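PDB 1TQ8: universal stress protein MT1672 from Mycobacterium tuberculosis, which is of unconfirmed function but belongs to the universal stress protein A family, whose members include nucleotide-binding proteins. Local coordinates for residues T19-T24 with K46-S51. Sequence-based numbering, arbitrary orientation.
Sequences TVVVGT and KLIIAS
Thr-19 pairs with Lys-46 at the start of two parallel neighbouring strands. Lys-46 CE comes loosely within 4.2 Å of Thr-19 OG1, and Lys-46 NZ forms a salt bridge with Glu-118. Val-20 then uses both backbone groups. Its N donates to Lys-46 O at 2.8 Å, and its O accepts from Ile-48 N in a nearly straight bond of 174°. On the face that carries the Val-20 side chain, Leu-47 reaches over with CD1, which lies 3.9 Å from Val-20 CB. With CG anti to the backbone N (chi1 178°), Leu-47 also brings CD1 to Val-22 CG1. Val-21 turns to the other face, where its CG2 packs 4.1 Å from Ile-48 CB. The backbone N and O of Val-21 face strand 122-126 instead. Val-22 repeats the pattern of Val-20, bonding to Ile-48 O and Ala-50 N. Its CG1 sits between backbone N and carbonyl carbon (chi1 58°), which brings it near both Leu-47 CD1 and Ile-49 CG1. Gly-23 adds a CA-H...O contact to Ala-50 O. Thr-24 N closes the ladder on Ala-50 O at 2.7 Å. The Thr-24 methyl CG2 meets Ile-49 CG2 at 3.7 Å, while its OG1 bonds to Gly-26 N and Ser-30 OG. Ser-51 OG donates to Thr-24 O at 2.7 Å, in the carbonyl plane, which links Ser-51 to the first residue after strand 19-23. Helices 28-41 and 79-91 cover the Leu-47 and Ile-49 face. The strands are joined through helix 28-41, a beta-alpha-beta crossover in the central parallel sheet of the universal stress protein fold.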
loop_
_atom_site.group_PDB
_atom_site.type_symbol
_atom_site.label_atom_id
_atom_site.label_comp_id
_atom_site.label_asym_id
_atom_site.label_seq_id
_atom_site.Cartn_x
_atom_site.Cartn_y
_atom_site.Cartn_z
ATOM N N THR A 19 8.950 -17.700 -16.784
ATOM C CA THR A 19 9.922 -16.608 -16.660
ATOM C C THR A 19 9.790 -15.842 -15.352
ATOM O O THR A 19 8.904 -15.011 -15.196
ATOM C CB THR A 19 9.779 -15.613 -17.827
ATOM O OG1 THR A 19 9.889 -16.315 -19.073
ATOM C CG2 THR A 19 10.867 -14.547 -17.759
ATOM N N VAL A 20 10.701 -16.124 -14.426
ATOM C CA VAL A 20 10.712 -15.515 -13.105
ATOM C C VAL A 20 11.736 -14.394 -12.951
ATOM O O VAL A 20 12.907 -14.554 -13.308
ATOM C CB VAL A 20 11.038 -16.569 -12.032
ATOM C CG1 VAL A 20 10.808 -16.002 -10.637
ATOM C CG2 VAL A 20 10.193 -17.809 -12.258
ATOM N N VAL A 21 11.294 -13.258 -12.413
ATOM C CA VAL A 21 12.196 -12.141 -12.169
ATOM C C VAL A 21 12.195 -11.895 -10.667
ATOM O O VAL A 21 11.136 -11.789 -10.057
ATOM C CB VAL A 21 11.737 -10.848 -12.892
ATOM C CG1 VAL A 21 12.746 -9.731 -12.646
ATOM C CG2 VAL A 21 11.605 -11.101 -14.381
ATOM N N VAL A 22 13.379 -11.840 -10.065
ATOM C CA VAL A 22 13.494 -11.596 -8.633
ATOM C C VAL A 22 14.443 -10.440 -8.431
ATOM O O VAL A 22 15.430 -10.320 -9.146
ATOM C CB VAL A 22 14.048 -12.830 -7.854
ATOM C CG1 VAL A 22 15.413 -13.240 -8.387
ATOM C CG2 VAL A 22 14.142 -12.511 -6.371
ATOM N N GLY A 23 14.144 -9.590 -7.453
ATOM C CA GLY A 23 14.994 -8.442 -7.186
ATOM C C GLY A 23 15.821 -8.651 -5.937
ATOM O O GLY A 23 15.365 -9.284 -4.988
ATOM N N THR A 24 17.047 -8.143 -5.934
ATOM C CA THR A 24 17.901 -8.274 -4.763
ATOM C C THR A 24 18.861 -7.112 -4.608
ATOM O O THR A 24 19.417 -6.611 -5.593
ATOM C CB THR A 24 18.755 -9.562 -4.787
ATOM O OG1 THR A 24 19.645 -9.549 -3.663
ATOM C CG2 THR A 24 19.598 -9.634 -6.054
ATOM N N LYS A 46 13.178 -19.868 -16.811
ATOM C CA LYS A 46 14.214 -18.849 -16.862
ATOM C C LYS A 46 14.111 -17.963 -15.617
ATOM O O LYS A 46 13.019 -17.545 -15.228
ATOM C CB LYS A 46 14.053 -18.005 -18.134
ATOM C CG LYS A 46 14.976 -16.795 -18.204
ATOM C CD LYS A 46 15.194 -16.301 -19.638
ATOM C CE LYS A 46 13.891 -15.966 -20.351
ATOM N NZ LYS A 46 14.138 -15.483 -21.744
ATOM N N LEU A 47 15.253 -17.707 -14.988
ATOM C CA LEU A 47 15.331 -16.872 -13.792
ATOM C C LEU A 47 16.161 -15.624 -14.066
ATOM O O LEU A 47 17.347 -15.723 -14.367
ATOM C CB LEU A 47 15.984 -17.633 -12.636
ATOM C CG LEU A 47 16.142 -16.809 -11.354
ATOM C CD1 LEU A 47 14.768 -16.378 -10.857
ATOM C CD2 LEU A 47 16.852 -17.620 -10.281
ATOM N N ILE A 48 15.546 -14.451 -13.963
ATOM C CA ILE A 48 16.275 -13.210 -14.184
ATOM C C ILE A 48 16.463 -12.542 -12.840
ATOM O O ILE A 48 15.487 -12.282 -12.139
ATOM C CB ILE A 48 15.501 -12.261 -15.102
ATOM C CG1 ILE A 48 15.273 -12.927 -16.452
ATOM C CG2 ILE A 48 16.276 -10.971 -15.287
ATOM C CD1 ILE A 48 14.433 -12.107 -17.403
ATOM N N ILE A 49 17.713 -12.285 -12.472
ATOM C CA ILE A 49 18.007 -11.643 -11.198
ATOM C C ILE A 49 18.305 -10.176 -11.410
ATOM O O ILE A 49 19.236 -9.824 -12.136
ATOM C CB ILE A 49 19.223 -12.243 -10.508
ATOM C CG1 ILE A 49 19.036 -13.746 -10.317
ATOM C CG2 ILE A 49 19.421 -11.560 -9.150
ATOM C CD1 ILE A 49 20.176 -14.393 -9.535
ATOM N N ALA A 50 17.528 -9.320 -10.755
ATOM C CA ALA A 50 17.700 -7.880 -10.906
ATOM C C ALA A 50 18.116 -7.169 -9.632
ATOM O O ALA A 50 17.804 -7.615 -8.523
ATOM C CB ALA A 50 16.395 -7.250 -11.434
ATOM N N SER A 51 18.817 -6.054 -9.808
ATOM C CA SER A 51 19.258 -5.229 -8.694
ATOM C C SER A 51 19.280 -3.776 -9.140
ATOM O O SER A 51 19.770 -3.452 -10.223
ATOM C CB SER A 51 20.648 -5.639 -8.227
ATOM O OG SER A 51 20.997 -4.947 -7.044
#